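PDB 5BTO: decapping nuclease RAI1 from Scheffersomyces stipitis, which hydrolyses the 5' ends of RNAs, removing the entire NAD moiety from NAD-capped transcripts as a metal-dependent nuclease of the DXO/Dom3Z family. Local coordinates for residues 120-125 and 334-339; 14-19 and 340-345. All coordinates share one frame; numbering follows the deposited sequence.

Overall arrangement
From the N terminus, the chain leaves strand 9-12, an outermost strand of the ten-stranded mixed sheet, and enters the loop that holds residues 14-19. Contact 2 lays this loop on residues 340-345 of helix 333-350 and so closes a span of 320 residues. Within that span lies the smaller one of contact 1, where the C-terminal part of helix 115-123 and the 3-10 residues that follow meet residues 334-339, one or two turns earlier on helix 333-350. That helix is thus shared, and the contact centres are about 8 Å apart. A probable hydrogen bond from A18 N to K338 O (2.9 Å) joins them, and both border the second subunit.

Contact 1: residues 120-125 and 334-339; sequences KLLALP and TTALKW
P125 and L124 pack on the indole of W339, forming the apolar centre of a helix-helix contact in the PD-(D/E)XK nuclease fold. Here the C-terminal part of helix 115-123 and the 3-10 residues that follow, L124 and P125, meet helix 333-350. The proline ring approaches the pyrrole part of the indole obliquely, with P125 CD and CG both 3.5 Å from W339 CD1. L124 brings CD2 to 4.0 Å from W339 CZ2, on the benzene part of the ring. CG of W339 stands anti to the backbone N (chi1 156°), which carries the indole off its own helix and across to residues 121-125. F371 of strand 370-375 adds an edge-to-face ring contact with W339 and also touches L121 and L124.

Beside the indole the backbones come close, L122 CA and A336 CA lying 5.7 Å apart. The small methyl of A336 permits this, its CB resting 3.4 Å from L122 O. L122 reaches past it, CD1 touching A336 CB at 3.9 Å and L337 CD1 at 4.2 Å, while A281 and L285 of helix 266-286 also meet this leucine.

At the polar edge, the indole N-H meets the backbone of helix 115-123. The bond is short but weak: W339 NE1 lies 2.8 Å from L121 O, and the N-H...O angle is bent to 128°. A leucine in place of W339 would probably leave L121 O without this donor and open a gap beside P125. In the deposited structure L121 O sits at the ring edge, in the plane of the indole.

Contact 2: residues 14-19 and 340-345; sequences LQSRAK and YGAVIE
A18 and A342 face each other where the loop after strand 9-12 crosses helix 333-350 of the PD-(D/E)XK nuclease fold. Residues 16-18 are extended and lie against the helix surface, an irregular strand-like piece on a helix, away from the annotated sites.

The van der Waals contacts are made by small groups. The methyl of A18 points at the helix backbone and settles 3.6 Å from A342 N, close also to the carbonyl carbon of G341. G341 matters here because a beta carbon on it would come tightly against A18 CB; lacking one, it lets the loop approach until A18 CA and A342 CA are 4.7 Å apart. The methyl of A342, in turn, packs against the loop, its CB 3.7 Å from S16 OG and just as near S16 O. The two alanine methyls only graze, A18 CB to A342 CB 4.5 Å.

No hydrogen bond joins residues 14-19 to 340-345. The polar tie to this helix comes about one turn before A342, where A18 N and K338 O form a probable backbone hydrogen bond. S16 OG turns its polarity elsewhere: the hydroxyl is hydrogen-bonded to OD2 of D49 of the second subunit, so this surface also borders that subunit.

Two further hydrogen bonds brace the loop from within. R17 CB points away from 340-345, but its side chain runs along the preceding turns of the helix, against T335, K338 and W339, and its NH1 grips two carbonyls of the loop. L14 O accepts from R17 NH1 at 2.9 Å, near the guanidinium plane and at an N-H...O angle of 160°. The second bond, R17 NH1 to S16 O at 2.8 Å, reaches that oxygen from above its carbonyl plane.

Contact 1: residues 120-125 and 334-339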
loop_
_atom_site.group_PDB
_atom_site.type_symbol
_atom_site.label_atom_id
_atom_site.label_comp_id
_atom_site.label_asym_id
_atom_site.label_seq_id
_atom_site.Cartn_x
_atom_site.Cartn_y
_atom_site.Cartn_z
ATOM N N LYS A 120 -3.656 7.069 -16.779
ATOM C CA LYS A 120 -2.537 6.166 -16.510
ATOM C C LYS A 120 -2.518 5.718 -15.046
ATOM O O LYS A 120 -2.202 4.566 -14.749
ATOM C CB LYS A 120 -1.201 6.827 -16.858
ATOM C CG LYS A 120 -0.983 7.081 -18.338
ATOM C CD LYS A 120 0.414 7.623 -18.579
ATOM C CE LYS A 120 0.769 7.616 -20.058
ATOM N NZ LYS A 120 2.216 7.909 -20.275
ATOM N N LEU A 121 -2.840 6.629 -14.126
ATOM C CA LEU A 121 -2.885 6.273 -12.713
ATOM C C LEU A 121 -4.081 5.366 -12.407
ATOM O O LEU A 121 -3.953 4.352 -11.699
ATOM C CB LEU A 121 -2.919 7.536 -11.840
ATOM C CG LEU A 121 -1.701 8.453 -11.954
ATOM C CD1 LEU A 121 -1.898 9.699 -11.109
ATOM C CD2 LEU A 121 -0.453 7.701 -11.477
ATOM N N LEU A 122 -5.240 5.701 -12.974
ATOM C CA LEU A 122 -6.452 4.953 -12.704
ATOM C C LEU A 122 -6.352 3.517 -13.232
ATOM O O LEU A 122 -6.842 2.581 -12.603
ATOM C CB LEU A 122 -7.656 5.676 -13.337
ATOM C CG LEU A 122 -9.060 5.085 -13.291
ATOM C CD1 LEU A 122 -9.511 4.746 -11.892
ATOM C CD2 LEU A 122 -10.062 6.068 -13.939
ATOM N N ALA A 123 -5.689 3.353 -14.370
ATOM C CA ALA A 123 -5.640 2.055 -15.044
ATOM C C ALA A 123 -4.464 1.206 -14.590
ATOM O O ALA A 123 -4.349 0.043 -14.976
ATOM C CB ALA A 123 -5.589 2.246 -16.551
ATOM N N LEU A 124 -3.594 1.789 -13.768
ATOM C CA LEU A 124 -2.342 1.136 -13.355
ATOM C C LEU A 124 -2.461 -0.286 -12.771
ATOM O O LEU A 124 -1.672 -1.157 -13.126
ATOM C CB LEU A 124 -1.555 2.074 -12.403
ATOM C CG LEU A 124 -0.179 1.625 -11.889
ATOM C CD1 LEU A 124 0.717 2.836 -11.587
ATOM C CD2 LEU A 124 -0.304 0.730 -10.643
ATOM N N PRO A 125 -3.436 -0.529 -11.879
ATOM C CA PRO A 125 -3.504 -1.859 -11.253
ATOM C C PRO A 125 -3.611 -3.004 -12.262
ATOM O O PRO A 125 -3.248 -4.143 -11.932
ATOM C CB PRO A 125 -4.786 -1.792 -10.425
ATOM C CG PRO A 125 -4.942 -0.339 -10.100
ATOM C CD PRO A 125 -4.436 0.397 -11.316
ATOM N N THR A 334 -14.265 -0.665 -9.831
ATOM C CA THR A 334 -14.376 -0.105 -8.481
ATOM C C THR A 334 -13.026 -0.104 -7.768
ATOM O O THR A 334 -12.648 0.876 -7.116
ATOM C CB THR A 334 -15.398 -0.879 -7.639
ATOM O OG1 THR A 334 -16.679 -0.809 -8.272
ATOM C CG2 THR A 334 -15.507 -0.282 -6.242
ATOM N N THR A 335 -12.302 -1.208 -7.894
ATOM C CA THR A 335 -10.975 -1.310 -7.296
ATOM C C THR A 335 -10.042 -0.260 -7.896
ATOM O O THR A 335 -9.266 0.397 -7.180
ATOM C CB THR A 335 -10.382 -2.720 -7.517
ATOM O OG1 THR A 335 -11.289 -3.697 -7.003
ATOM C CG2 THR A 335 -9.055 -2.860 -6.808
ATOM N N ALA A 336 -10.106 -0.108 -9.216
ATOM C CA ALA A 336 -9.292 0.879 -9.913
ATOM C C ALA A 336 -9.555 2.264 -9.326
ATOM O O ALA A 336 -8.617 3.019 -9.032
ATOM C CB ALA A 336 -9.586 0.861 -11.424
ATOM N N LEU A 337 -10.832 2.589 -9.153
ATOM C CA LEU A 337 -11.213 3.911 -8.647
ATOM C C LEU A 337 -10.743 4.135 -7.205
ATOM O O LEU A 337 -10.339 5.245 -6.844
ATOM C CB LEU A 337 -12.725 4.126 -8.760
ATOM C CG LEU A 337 -13.214 5.558 -8.544
ATOM C CD1 LEU A 337 -12.573 6.496 -9.567
ATOM C CD2 LEU A 337 -14.740 5.612 -8.642
ATOM N N LYS A 338 -10.799 3.091 -6.384
ATOM C CA LYS A 338 -10.285 3.189 -5.013
ATOM C C LYS A 338 -8.767 3.392 -4.992
ATOM O O LYS A 338 -8.245 4.145 -4.157
ATOM C CB LYS A 338 -10.678 1.952 -4.193
ATOM C CG LYS A 338 -12.173 1.830 -3.905
ATOM C CD LYS A 338 -12.474 0.495 -3.246
ATOM C CE LYS A 338 -13.963 0.239 -3.141
ATOM N NZ LYS A 338 -14.265 -1.132 -2.632
ATOM N N TRP A 339 -8.046 2.715 -5.888
ATOM C CA TRP A 339 -6.607 2.968 -6.030
ATOM C C TRP A 339 -6.347 4.423 -6.447
ATOM O O TRP A 339 -5.494 5.120 -5.894
ATOM C CB TRP A 339 -5.986 1.994 -7.043
ATOM C CG TRP A 339 -4.720 2.493 -7.681
ATOM C CD1 TRP A 339 -4.572 2.968 -8.959
ATOM C CD2 TRP A 339 -3.425 2.593 -7.067
ATOM N NE1 TRP A 339 -3.266 3.335 -9.182
ATOM C CE2 TRP A 339 -2.539 3.113 -8.040
ATOM C CE3 TRP A 339 -2.926 2.273 -5.797
ATOM C CZ2 TRP A 339 -1.188 3.336 -7.784
ATOM C CZ3 TRP A 339 -1.578 2.488 -5.539
ATOM C CH2 TRP A 339 -0.722 3.017 -6.534
#

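Contact 2: residues 14-19 and 340-345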
loop_
_atom_site.group_PDB
_atom_site.type_symbol
_atom_site.label_atom_id
_atom_site.label_comp_id
_atom_site.label_asym_id
_atom_site.label_seq_id
_atom_site.Cartn_x
_atom_site.Cartn_y
_atom_site.Cartn_z
ATOM N N LEU A 14 1.179 -0.463 -3.679
ATOM C CA LEU A 14 0.242 -0.714 -4.776
ATOM C C LEU A 14 -1.094 -1.224 -4.243
ATOM O O LEU A 14 -2.101 -1.224 -4.963
ATOM C CB LEU A 14 0.810 -1.746 -5.758
ATOM C CG LEU A 14 2.065 -1.344 -6.531
ATOM C CD1 LEU A 14 2.394 -2.419 -7.553
ATOM C CD2 LEU A 14 1.890 0.011 -7.209
ATOM N N GLN A 15 -1.095 -1.693 -2.996
ATOM C CA GLN A 15 -2.304 -2.202 -2.359
ATOM C C GLN A 15 -3.160 -1.101 -1.729
ATOM O O GLN A 15 -4.215 -1.384 -1.183
ATOM C CB GLN A 15 -1.950 -3.252 -1.290
ATOM C CG GLN A 15 -1.249 -4.466 -1.844
ATOM C CD GLN A 15 -1.102 -5.578 -0.816
ATOM O OE1 GLN A 15 -1.141 -5.339 0.397
ATOM N NE2 GLN A 15 -0.933 -6.800 -1.292
ATOM N N SER A 16 -2.704 0.147 -1.792
ATOM C CA SER A 16 -3.405 1.225 -1.088
ATOM C C SER A 16 -4.777 1.457 -1.724
ATOM O O SER A 16 -4.897 1.471 -2.944
ATOM C CB SER A 16 -2.587 2.517 -1.096
ATOM O OG SER A 16 -3.049 3.395 -0.088
ATOM N N ARG A 17 -5.804 1.633 -0.896
ATOM C CA ARG A 17 -7.167 1.810 -1.405
ATOM C C ARG A 17 -7.914 2.840 -0.575
ATOM O O ARG A 17 -7.972 2.729 0.657
ATOM C CB ARG A 17 -7.954 0.490 -1.358
ATOM C CG ARG A 17 -7.408 -0.651 -2.209
ATOM C CD ARG A 17 -7.578 -0.417 -3.703
ATOM N NE ARG A 17 -7.111 -1.559 -4.501
ATOM C CZ ARG A 17 -5.861 -1.705 -4.935
ATOM N NH1 ARG A 17 -4.930 -0.790 -4.644
ATOM N NH2 ARG A 17 -5.534 -2.768 -5.661
ATOM N N ALA A 18 -8.490 3.837 -1.242
ATOM C CA ALA A 18 -9.364 4.782 -0.563
ATOM C C ALA A 18 -10.748 4.171 -0.370
ATOM O O ALA A 18 -11.130 3.226 -1.068
ATOM C CB ALA A 18 -9.456 6.084 -1.352
ATOM N N LYS A 19 -11.497 4.698 0.587
ATOM C CA LYS A 19 -12.891 4.310 0.725
ATOM C C LYS A 19 -13.637 4.845 -0.495
ATOM O O LYS A 19 -13.271 5.886 -1.042
ATOM C CB LYS A 19 -13.475 4.915 1.997
ATOM C CG LYS A 19 -14.715 4.215 2.513
ATOM C CD LYS A 19 -14.369 2.861 3.109
ATOM C CE LYS A 19 -15.386 2.458 4.164
ATOM N NZ LYS A 19 -15.428 3.441 5.287
ATOM N N TYR A 340 -7.086 4.892 -7.441
ATOM C CA TYR A 340 -6.876 6.240 -7.925
ATOM C C TYR A 340 -7.126 7.256 -6.805
ATOM O O TYR A 340 -6.369 8.218 -6.639
ATOM C CB TYR A 340 -7.824 6.480 -9.108
ATOM C CG TYR A 340 -7.771 7.865 -9.690
ATOM C CD1 TYR A 340 -6.611 8.352 -10.289
ATOM C CD2 TYR A 340 -8.899 8.675 -9.681
ATOM C CE1 TYR A 340 -6.571 9.631 -10.845
ATOM C CE2 TYR A 340 -8.871 9.942 -10.228
ATOM C CZ TYR A 340 -7.708 10.410 -10.803
ATOM O OH TYR A 340 -7.683 11.666 -11.360
ATOM N N GLY A 341 -8.175 7.028 -6.023
ATOM C CA GLY A 341 -8.479 7.908 -4.909
ATOM C C GLY A 341 -7.338 7.902 -3.899
ATOM O O GLY A 341 -6.999 8.937 -3.322
ATOM N N ALA A 342 -6.735 6.739 -3.694
ATOM C CA ALA A 342 -5.618 6.643 -2.748
ATOM C C ALA A 342 -4.412 7.447 -3.233
ATOM O O ALA A 342 -3.739 8.130 -2.445
ATOM C CB ALA A 342 -5.218 5.154 -2.510
ATOM N N VAL A 343 -4.117 7.337 -4.525
ATOM C CA VAL A 343 -2.986 8.035 -5.105
ATOM C C VAL A 343 -3.161 9.549 -4.988
ATOM O O VAL A 343 -2.251 10.257 -4.549
ATOM C CB VAL A 343 -2.818 7.698 -6.599
ATOM C CG1 VAL A 343 -1.753 8.602 -7.229
ATOM C CG2 VAL A 343 -2.488 6.228 -6.776
ATOM N N ILE A 344 -4.331 10.044 -5.390
ATOM C CA ILE A 344 -4.560 11.487 -5.363
ATOM C C ILE A 344 -4.495 12.017 -3.919
ATOM O O ILE A 344 -3.874 13.050 -3.647
ATOM C CB ILE A 344 -5.902 11.860 -6.004
ATOM C CG1 ILE A 344 -5.907 11.501 -7.499
ATOM C CG2 ILE A 344 -6.185 13.353 -5.833
ATOM C CD1 ILE A 344 -4.807 12.147 -8.313
ATOM N N GLU A 345 -5.147 11.321 -2.999
ATOM C CA GLU A 345 -5.089 11.722 -1.586
ATOM C C GLU A 345 -3.646 11.749 -1.058
ATOM O O GLU A 345 -3.251 12.671 -0.340
ATOM C CB GLU A 345 -5.932 10.777 -0.739
ATOM C CG GLU A 345 -5.981 11.131 0.740
ATOM C CD GLU A 345 -6.643 10.039 1.564
ATOM O OE1 GLU A 345 -6.114 8.909 1.573
ATOM O OE2 GLU A 345 -7.695 10.301 2.192
#